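Local coordinates for GTPase-activating protein skywalker (Drosophila melanogaster, PDB 5HJQ) that acts through its TBC domain as a GTPase-activating protein for Rab35, controlling synaptic vesicle protein turnover, and binds phosphoinositides, at residues 166-171 with 282-287; 161-166 with 274-279; 146-151 with 173-178. All blocks are in the same frame, centred on the assembly; numbering follows the deposited sequence.

Contact 1 (166-171 with 282-287)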
loop_
_atom_site.group_PDB
_atom_site.type_symbol
_atom_site.label_atom_id
_atom_site.label_comp_id
_atom_site.label_asym_id
_atom_site.label_seq_id
_atom_site.Cartn_x
_atom_site.Cartn_y
_atom_site.Cartn_z
ATOM N N PRO A 166 5.502 9.516 6.699
ATOM C CA PRO A 166 6.882 9.185 7.070
ATOM C C PRO A 166 7.003 7.949 7.960
ATOM O O PRO A 166 8.072 7.335 7.997
ATOM C CB PRO A 166 7.330 10.433 7.826
ATOM C CG PRO A 166 6.078 10.894 8.510
ATOM C CD PRO A 166 4.922 10.527 7.600
ATOM N N TYR A 167 5.923 7.603 8.656
ATOM C CA TYR A 167 5.924 6.510 9.627
ATOM C C TYR A 167 7.050 6.681 10.650
ATOM O O TYR A 167 7.108 7.695 11.341
ATOM C CB TYR A 167 6.032 5.159 8.913
ATOM C CG TYR A 167 4.948 4.949 7.877
ATOM C CD1 TYR A 167 3.624 4.764 8.258
ATOM C CD2 TYR A 167 5.247 4.942 6.520
ATOM C CE1 TYR A 167 2.626 4.579 7.317
ATOM C CE2 TYR A 167 4.255 4.756 5.570
ATOM C CZ TYR A 167 2.947 4.575 5.977
ATOM O OH TYR A 167 1.957 4.386 5.043
ATOM N N HIS A 168 7.952 5.708 10.734
ATOM C CA HIS A 168 8.993 5.735 11.759
ATOM C C HIS A 168 10.326 6.284 11.252
ATOM O O HIS A 168 11.335 6.210 11.951
ATOM C CB HIS A 168 9.203 4.331 12.334
ATOM C CG HIS A 168 7.992 3.770 13.011
ATOM N ND1 HIS A 168 7.583 2.465 12.843
ATOM C CD2 HIS A 168 7.099 4.338 13.857
ATOM C CE1 HIS A 168 6.491 2.253 13.558
ATOM N NE2 HIS A 168 6.177 3.373 14.182
ATOM N N LEU A 169 10.329 6.839 10.042
ATOM C CA LEU A 169 11.552 7.385 9.462
ATOM C C LEU A 169 12.091 8.567 10.258
ATOM O O LEU A 169 11.339 9.455 10.661
ATOM C CB LEU A 169 11.319 7.820 8.013
ATOM C CG LEU A 169 11.136 6.741 6.946
ATOM C CD1 LEU A 169 11.037 7.384 5.567
ATOM C CD2 LEU A 169 12.277 5.739 7.002
ATOM N N THR A 170 13.403 8.573 10.474
ATOM C CA THR A 170 14.075 9.707 11.092
ATOM C C THR A 170 14.038 10.906 10.150
ATOM O O THR A 170 13.518 10.814 9.037
ATOM C CB THR A 170 15.534 9.377 11.437
ATOM O OG1 THR A 170 16.254 9.094 10.231
ATOM C CG2 THR A 170 15.607 8.166 12.357
ATOM N N SER A 171 14.593 12.029 10.593
ATOM C CA SER A 171 14.650 13.223 9.756
ATOM C C SER A 171 15.492 12.962 8.510
ATOM O O SER A 171 15.195 13.467 7.427
ATOM C CB SER A 171 15.211 14.408 10.543
ATOM O OG SER A 171 16.542 14.153 10.957
ATOM N N LEU A 282 -4.171 1.680 9.277
ATOM C CA LEU A 282 -3.655 0.449 9.868
ATOM C C LEU A 282 -2.304 0.682 10.522
ATOM O O LEU A 282 -1.489 1.444 10.006
ATOM C CB LEU A 282 -3.534 -0.650 8.810
ATOM C CG LEU A 282 -4.827 -1.125 8.153
ATOM C CD1 LEU A 282 -4.562 -2.314 7.251
ATOM C CD2 LEU A 282 -5.858 -1.471 9.214
ATOM N N PRO A 283 -2.065 0.033 11.669
ATOM C CA PRO A 283 -0.773 0.157 12.343
ATOM C C PRO A 283 0.358 -0.370 11.461
ATOM O O PRO A 283 0.108 -1.219 10.602
ATOM C CB PRO A 283 -0.950 -0.695 13.604
ATOM C CG PRO A 283 -2.428 -0.827 13.791
ATOM C CD PRO A 283 -2.993 -0.839 12.410
ATOM N N PHE A 284 1.571 0.138 11.668
ATOM C CA PHE A 284 2.727 -0.199 10.837
ATOM C C PHE A 284 2.952 -1.707 10.724
ATOM O O PHE A 284 3.207 -2.231 9.642
ATOM C CB PHE A 284 3.976 0.488 11.399
ATOM C CG PHE A 284 5.185 0.368 10.522
ATOM C CD1 PHE A 284 5.296 1.117 9.363
ATOM C CD2 PHE A 284 6.210 -0.497 10.858
ATOM C CE1 PHE A 284 6.410 1.005 8.555
ATOM C CE2 PHE A 284 7.325 -0.617 10.053
ATOM C CZ PHE A 284 7.424 0.136 8.899
ATOM N N GLN A 285 2.844 -2.381 11.858
ATOM C CA GLN A 285 2.853 -3.833 11.964
ATOM C C GLN A 285 1.977 -4.538 10.923
ATOM O O GLN A 285 2.382 -5.544 10.347
ATOM C CB GLN A 285 2.389 -4.185 13.371
ATOM C CG GLN A 285 1.386 -3.151 13.837
ATOM C CD GLN A 285 1.025 -3.242 15.289
ATOM O OE1 GLN A 285 0.351 -4.177 15.718
ATOM N NE2 GLN A 285 1.433 -2.237 16.056
ATOM N N HIS A 286 0.767 -4.024 10.707
ATOM C CA HIS A 286 -0.161 -4.625 9.747
ATOM C C HIS A 286 0.259 -4.321 8.316
ATOM O O HIS A 286 0.213 -5.192 7.448
ATOM C CB HIS A 286 -1.596 -4.132 9.972
ATOM C CG HIS A 286 -2.164 -4.493 11.308
ATOM N ND1 HIS A 286 -1.650 -4.001 12.488
ATOM C CD2 HIS A 286 -3.207 -5.283 11.653
ATOM C CE1 HIS A 286 -2.347 -4.477 13.502
ATOM N NE2 HIS A 286 -3.302 -5.257 13.023
ATOM N N LEU A 287 0.667 -3.076 8.086
ATOM C CA LEU A 287 1.151 -2.631 6.781
ATOM C C LEU A 287 2.282 -3.497 6.244
ATOM O O LEU A 287 2.309 -3.831 5.059
ATOM C CB LEU A 287 1.640 -1.184 6.857
ATOM C CG LEU A 287 0.647 -0.039 6.709
ATOM C CD1 LEU A 287 1.380 1.286 6.805
ATOM C CD2 LEU A 287 -0.081 -0.162 5.386
#
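His168 leans an edge of its imidazole onto one face of the Phe284 ring, an edge-to-face pair with centroids 4.9 Å apart and planes at 63°. The ND1-CE1 side of the histidine does the touching: His168 ND1 sits 3.8 Å from Phe284 CD2, over the face but displaced toward the rim, while CE1 reaches back to CB and CG of the phenylalanine. On the CD1 side of that phenyl ring comes Tyr167, whose CG lies 4.1 Å from Phe284 CD1. These two rings meet obliquely, with their planes at 51°. Farther out along the phenol, Leu287 takes over: its CD1 methyl is 3.6 Å from Tyr167 CE1 and touches CZ and OH as well, so a single methyl rides along the outer end of the ring.

Together Tyr167, His168 and Phe284 make an aromatic cluster between the loop that leads into helix 171-187 and the start of helix 284-297, within the all-helical TBC domain. Phe284 reaches the loop because its CG is swung anti to the backbone N (chi1 -172°).

A type II' turn from Pro166 to Leu169, closed by Leu169 N to Pro166 O at 3.1 Å, presents the two loop aromatics at its corners. On the facing segment Pro283 is the N-cap residue, and its carbonyl takes the amides of both His286 and Leu287. The phenol hydroxyl of Tyr167 is hydrogen-bonded to Leu279 O, and His206 backs the cluster, accepting the amide of His168 through NE2 and meeting the Phe284 ring.

Contact 2 (161-166 with 274-279)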
loop_
_atom_site.group_PDB
_atom_site.type_symbol
_atom_site.label_atom_id
_atom_site.label_comp_id
_atom_site.label_asym_id
_atom_site.label_seq_id
_atom_site.Cartn_x
_atom_site.Cartn_y
_atom_site.Cartn_z
ATOM N N ALA A 161 0.608 16.137 -1.033
ATOM C CA ALA A 161 1.284 16.907 0.007
ATOM C C ALA A 161 0.745 16.566 1.392
ATOM O O ALA A 161 1.476 16.605 2.383
ATOM C CB ALA A 161 1.139 18.395 -0.265
ATOM N N THR A 162 -0.535 16.217 1.446
ATOM C CA THR A 162 -1.182 15.846 2.696
ATOM C C THR A 162 -0.766 14.441 3.139
ATOM O O THR A 162 -0.842 14.105 4.322
ATOM C CB THR A 162 -2.716 15.910 2.566
ATOM O OG1 THR A 162 -3.092 17.150 1.954
ATOM C CG2 THR A 162 -3.384 15.804 3.930
ATOM N N HIS A 163 -0.314 13.624 2.191
ATOM C CA HIS A 163 0.010 12.232 2.494
ATOM C C HIS A 163 1.435 11.823 2.117
ATOM O O HIS A 163 1.645 10.842 1.401
ATOM C CB HIS A 163 -0.987 11.305 1.802
ATOM C CG HIS A 163 -2.394 11.472 2.285
ATOM N ND1 HIS A 163 -3.284 12.344 1.697
ATOM C CD2 HIS A 163 -3.060 10.888 3.309
ATOM C CE1 HIS A 163 -4.440 12.284 2.332
ATOM N NE2 HIS A 163 -4.332 11.410 3.314
ATOM N N CYS A 164 2.414 12.575 2.601
ATOM C CA CYS A 164 3.797 12.130 2.528
ATOM C C CYS A 164 4.129 11.420 3.830
ATOM O O CYS A 164 4.980 11.865 4.600
ATOM C CB CYS A 164 4.744 13.301 2.272
ATOM S SG CYS A 164 4.481 14.082 0.661
ATOM N N LEU A 165 3.424 10.317 4.066
ATOM C CA LEU A 165 3.489 9.582 5.324
ATOM C C LEU A 165 4.889 9.047 5.601
ATOM O O LEU A 165 5.408 8.228 4.843
ATOM C CB LEU A 165 2.481 8.434 5.306
ATOM C CG LEU A 165 1.040 8.866 5.023
ATOM C CD1 LEU A 165 0.160 7.666 4.708
ATOM C CD2 LEU A 165 0.480 9.647 6.201
ATOM N N PRO A 166 5.502 9.516 6.699
ATOM C CA PRO A 166 6.882 9.185 7.070
ATOM C C PRO A 166 7.003 7.949 7.960
ATOM O O PRO A 166 8.072 7.335 7.997
ATOM C CB PRO A 166 7.330 10.433 7.826
ATOM C CG PRO A 166 6.078 10.894 8.510
ATOM C CD PRO A 166 4.922 10.527 7.600
ATOM N N TRP A 274 -9.984 5.245 -0.213
ATOM C CA TRP A 274 -9.908 3.844 0.194
ATOM C C TRP A 274 -8.492 3.414 0.584
ATOM O O TRP A 274 -8.315 2.664 1.541
ATOM C CB TRP A 274 -10.440 2.929 -0.917
ATOM C CG TRP A 274 -9.529 2.802 -2.100
ATOM C CD1 TRP A 274 -9.466 3.634 -3.179
ATOM C CD2 TRP A 274 -8.550 1.779 -2.325
ATOM N NE1 TRP A 274 -8.514 3.192 -4.064
ATOM C CE2 TRP A 274 -7.933 2.059 -3.562
ATOM C CE3 TRP A 274 -8.131 0.661 -1.598
ATOM C CZ2 TRP A 274 -6.917 1.260 -4.087
ATOM C CZ3 TRP A 274 -7.123 -0.133 -2.125
ATOM C CH2 TRP A 274 -6.529 0.170 -3.357
ATOM N N CYS A 275 -7.488 3.889 -0.148
ATOM C CA CYS A 275 -6.111 3.484 0.113
ATOM C C CYS A 275 -5.602 4.042 1.435
ATOM O O CYS A 275 -4.699 3.475 2.042
ATOM C CB CYS A 275 -5.187 3.922 -1.028
ATOM S SG CYS A 275 -5.339 5.650 -1.532
ATOM N N TRP A 276 -6.197 5.139 1.893
ATOM C CA TRP A 276 -5.713 5.798 3.102
ATOM C C TRP A 276 -6.166 5.093 4.373
ATOM O O TRP A 276 -5.604 5.324 5.443
ATOM C CB TRP A 276 -6.145 7.266 3.129
ATOM C CG TRP A 276 -5.638 8.042 1.953
ATOM C CD1 TRP A 276 -6.368 8.833 1.118
ATOM C CD2 TRP A 276 -4.291 8.077 1.461
ATOM N NE1 TRP A 276 -5.561 9.370 0.146
ATOM C CE2 TRP A 276 -4.280 8.918 0.334
ATOM C CE3 TRP A 276 -3.092 7.485 1.870
ATOM C CZ2 TRP A 276 -3.121 9.179 -0.390
ATOM C CZ3 TRP A 276 -1.947 7.742 1.151
ATOM C CH2 TRP A 276 -1.968 8.580 0.034
ATOM N N TRP A 277 -7.180 4.240 4.261
ATOM C CA TRP A 277 -7.547 3.372 5.373
ATOM C C TRP A 277 -6.366 2.464 5.680
ATOM O O TRP A 277 -6.019 2.233 6.838
ATOM C CB TRP A 277 -8.777 2.528 5.045
ATOM C CG TRP A 277 -9.962 3.303 4.573
ATOM C CD1 TRP A 277 -10.276 4.597 4.873
ATOM C CD2 TRP A 277 -11.000 2.826 3.712
ATOM N NE1 TRP A 277 -11.449 4.954 4.253
ATOM C CE2 TRP A 277 -11.910 3.885 3.528
ATOM C CE3 TRP A 277 -11.244 1.607 3.071
ATOM C CZ2 TRP A 277 -13.048 3.762 2.734
ATOM C CZ3 TRP A 277 -12.373 1.486 2.282
ATOM C CH2 TRP A 277 -13.261 2.556 2.122
ATOM N N ILE A 278 -5.756 1.955 4.616
ATOM C CA ILE A 278 -4.629 1.045 4.724
ATOM C C ILE A 278 -3.342 1.797 5.049
ATOM O O ILE A 278 -2.730 1.561 6.086
ATOM C CB ILE A 278 -4.437 0.238 3.422
ATOM C CG1 ILE A 278 -5.666 -0.636 3.154
ATOM C CG2 ILE A 278 -3.175 -0.610 3.493
ATOM C CD1 ILE A 278 -5.674 -1.289 1.791
ATOM N N LEU A 279 -2.951 2.715 4.169
ATOM C CA LEU A 279 -1.661 3.395 4.278
ATOM C C LEU A 279 -1.574 4.416 5.409
ATOM O O LEU A 279 -0.482 4.713 5.892
ATOM C CB LEU A 279 -1.319 4.088 2.956
ATOM C CG LEU A 279 -1.050 3.179 1.755
ATOM C CD1 LEU A 279 -0.762 4.000 0.505
ATOM C CD2 LEU A 279 0.104 2.220 2.052
#
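His163 lies flat on the indole of Trp276, its imidazole and the five-membered ring of the tryptophan almost parallel, with planes at 7° and centroids 3.8 Å apart. The overlap does not end there. His163 CB reaches on over the six-membered ring as a CH-pi contact, 3.8 Å from its centroid, and comes to 3.4 Å from Trp276 CH2, so imidazole and CB together span both rings of the indole. A weak hydrogen bond between His163 ND1 and Asp160 OD2 may help to set the rotation of the imidazole. With CG of Trp276 anti to the carbonyl carbon (chi1 -59°), the indole projects from the helix toward the loop. Its other face is backed by Cys275 SG, which leaves the ring sandwiched between sulfur and imidazole.

Leu165 meets the same indole at a different slant, its CD1 lying 4.1 Å from Trp276 CZ3. Leu165 CD1 also sits 3.2 Å from the backbone oxygen, O, of Leu279, with Leu279 CB at 4.2 Å from the same methyl.

Within the TBC domain this joins the long loop between helices 134-143 and 171-187 to helix 274-279. Helix 197-204 packs beside it, with Pro199 touching both Leu165 and Trp276, and Trp274 and Trp277 pack against helix 300-317.

Contact 3 (146-151 with 173-178)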
loop_
_atom_site.group_PDB
_atom_site.type_symbol
_atom_site.label_atom_id
_atom_site.label_comp_id
_atom_site.label_asym_id
_atom_site.label_seq_id
_atom_site.Cartn_x
_atom_site.Cartn_y
_atom_site.Cartn_z
ATOM N N THR A 146 26.209 14.248 -4.757
ATOM C CA THR A 146 25.821 13.021 -4.076
ATOM C C THR A 146 25.331 13.356 -2.669
ATOM O O THR A 146 24.464 12.681 -2.113
ATOM C CB THR A 146 27.005 12.027 -4.013
ATOM O OG1 THR A 146 27.313 11.564 -5.334
ATOM C CG2 THR A 146 26.677 10.833 -3.134
ATOM N N GLU A 147 25.881 14.433 -2.118
ATOM C CA GLU A 147 25.634 14.831 -0.737
ATOM C C GLU A 147 24.168 15.154 -0.454
ATOM O O GLU A 147 23.529 15.905 -1.195
ATOM C CB GLU A 147 26.511 16.038 -0.392
ATOM C CG GLU A 147 26.326 16.582 1.017
ATOM C CD GLU A 147 27.160 17.825 1.269
ATOM O OE1 GLU A 147 28.223 17.965 0.630
ATOM O OE2 GLU A 147 26.756 18.659 2.106
ATOM N N LEU A 148 23.646 14.579 0.626
ATOM C CA LEU A 148 22.274 14.830 1.051
ATOM C C LEU A 148 22.129 16.224 1.651
ATOM O O LEU A 148 22.889 16.612 2.538
ATOM C CB LEU A 148 21.821 13.781 2.071
ATOM C CG LEU A 148 20.346 13.819 2.485
ATOM C CD1 LEU A 148 19.456 13.306 1.362
ATOM C CD2 LEU A 148 20.116 13.022 3.765
ATOM N N SER A 149 21.146 16.971 1.168
ATOM C CA SER A 149 20.864 18.297 1.699
ATOM C C SER A 149 20.254 18.220 3.096
ATOM O O SER A 149 19.678 17.201 3.475
ATOM C CB SER A 149 19.927 19.051 0.756
ATOM O OG SER A 149 19.278 20.114 1.426
ATOM N N GLU A 150 20.395 19.296 3.864
ATOM C CA GLU A 150 19.662 19.429 5.118
ATOM C C GLU A 150 18.463 20.339 4.875
ATOM O O GLU A 150 17.441 20.244 5.566
ATOM C CB GLU A 150 20.557 19.969 6.237
ATOM N N LYS A 151 18.592 21.206 3.873
ATOM C CA LYS A 151 17.477 22.029 3.423
ATOM C C LYS A 151 16.328 21.121 3.017
ATOM O O LYS A 151 16.538 20.147 2.294
ATOM C CB LYS A 151 17.884 22.923 2.246
ATOM C CG LYS A 151 19.184 23.695 2.449
ATOM C CD LYS A 151 20.234 23.305 1.410
ATOM C CE LYS A 151 19.831 23.743 0.005
ATOM N NZ LYS A 151 20.989 23.711 -0.936
ATOM N N GLY A 173 15.836 9.942 7.243
ATOM C CA GLY A 173 15.039 8.992 6.492
ATOM C C GLY A 173 14.066 9.689 5.562
ATOM O O GLY A 173 13.920 9.300 4.403
ATOM N N ARG A 174 13.414 10.732 6.066
ATOM C CA ARG A 174 12.468 11.500 5.263
ATOM C C ARG A 174 13.162 12.218 4.109
ATOM O O ARG A 174 12.641 12.267 2.990
ATOM C CB ARG A 174 11.723 12.518 6.130
ATOM C CG ARG A 174 10.938 11.908 7.278
ATOM C CD ARG A 174 10.248 12.980 8.109
ATOM N NE ARG A 174 10.367 12.711 9.539
ATOM C CZ ARG A 174 11.160 13.388 10.364
ATOM N NH1 ARG A 174 11.896 14.390 9.904
ATOM N NH2 ARG A 174 11.210 13.069 11.651
ATOM N N ALA A 175 14.332 12.784 4.392
ATOM C CA ALA A 175 15.095 13.522 3.392
ATOM C C ALA A 175 15.524 12.610 2.250
ATOM O O ALA A 175 15.604 13.033 1.097
ATOM C CB ALA A 175 16.306 14.178 4.029
ATOM N N VAL A 176 15.798 11.355 2.583
ATOM C CA VAL A 176 16.164 10.357 1.588
ATOM C C VAL A 176 14.958 10.029 0.707
ATOM O O VAL A 176 15.070 9.941 -0.519
ATOM C CB VAL A 176 16.696 9.073 2.253
ATOM C CG1 VAL A 176 16.689 7.919 1.271
ATOM C CG2 VAL A 176 18.089 9.304 2.819
ATOM N N ALA A 177 13.807 9.849 1.348
ATOM C CA ALA A 177 12.551 9.625 0.638
ATOM C C ALA A 177 12.288 10.756 -0.346
ATOM O O ALA A 177 11.954 10.517 -1.507
ATOM C CB ALA A 177 11.400 9.497 1.622
ATOM N N ASP A 178 12.459 11.988 0.127
ATOM C CA ASP A 178 12.284 13.170 -0.708
ATOM C C ASP A 178 13.202 13.139 -1.921
ATOM O O ASP A 178 12.820 13.573 -3.008
ATOM C CB ASP A 178 12.537 14.445 0.100
ATOM C CG ASP A 178 11.569 14.606 1.255
ATOM O OD1 ASP A 178 10.433 14.095 1.154
ATOM O OD2 ASP A 178 11.942 15.249 2.261
#
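Leu148 reaches across to helix 171-187 and makes the apolar part of this contact. Both of its methyls are used. CD2 lies 4.0 Å from Ala175 CB and 4.3 Å from Val176 CG2, so one methyl meets two successive residues of the helix. CD1 turns to the backbone instead, 3.9 Å from Ala175 O and within van der Waals range of the Ala175 carbonyl carbon. The leucine extends this way because its CG stands anti to the backbone N (chi1 -173°). Leu148 thus packs on the Ala175 CB and on the main chain beside it. Thr172, about one turn earlier in the helix, and Arg179, about one turn later, also touch the Leu148 side chain.

In the TBC domain this is plain surface packing: the first part of the long loop that follows helix 134-143 is laid against the N-terminal half of helix 171-187, the helix into which that same loop later runs. The chain thus doubles back, with 21 residues, almost all of them non-helical, between the two segments.

The polar interactions lie within each segment or lead away to neighbours. In the loop, Ser149 OG donates to Lys151 O at 2.9 Å, lying in the carbonyl plane on a lone pair with a C=O...donor angle of 110°, and so links the residues on either side of Glu150. In the helix, the amide of Ala177 bonds to Gly173 O at 3.1 Å and that of Asp178 to Arg174 O at 2.9 Å. The Asp178 carboxylate is held through OD1 by the hydroxyl of Tyr198 from helix 197-204. Arg179 adds a second tie to the loop, a weak hydrogen bond from NH1 to Thr146 O.

In the fold
Each contact takes one segment from the connection between helices 134-143 and 171-187: 146-151, 161-166 and 166-171 in chain order. The first pairs with 173-178, on helix 171-187, the others with 274-279 and 282-287, about a hundred residues later. Contacts 1 and 2 are neighbours, with centres about 11 Å apart. They share Pro166, and their helices, 274-279 and 284-297, are consecutive; Leu282 N probably bonds to Trp277 O across the junction. Contact 3 lies farther out, its centre about 18 Å from that of contact 1 and 21 Å from that of contact 2. One connection thus packs against three TBC-domain helices, away from the inositol phosphate pocket.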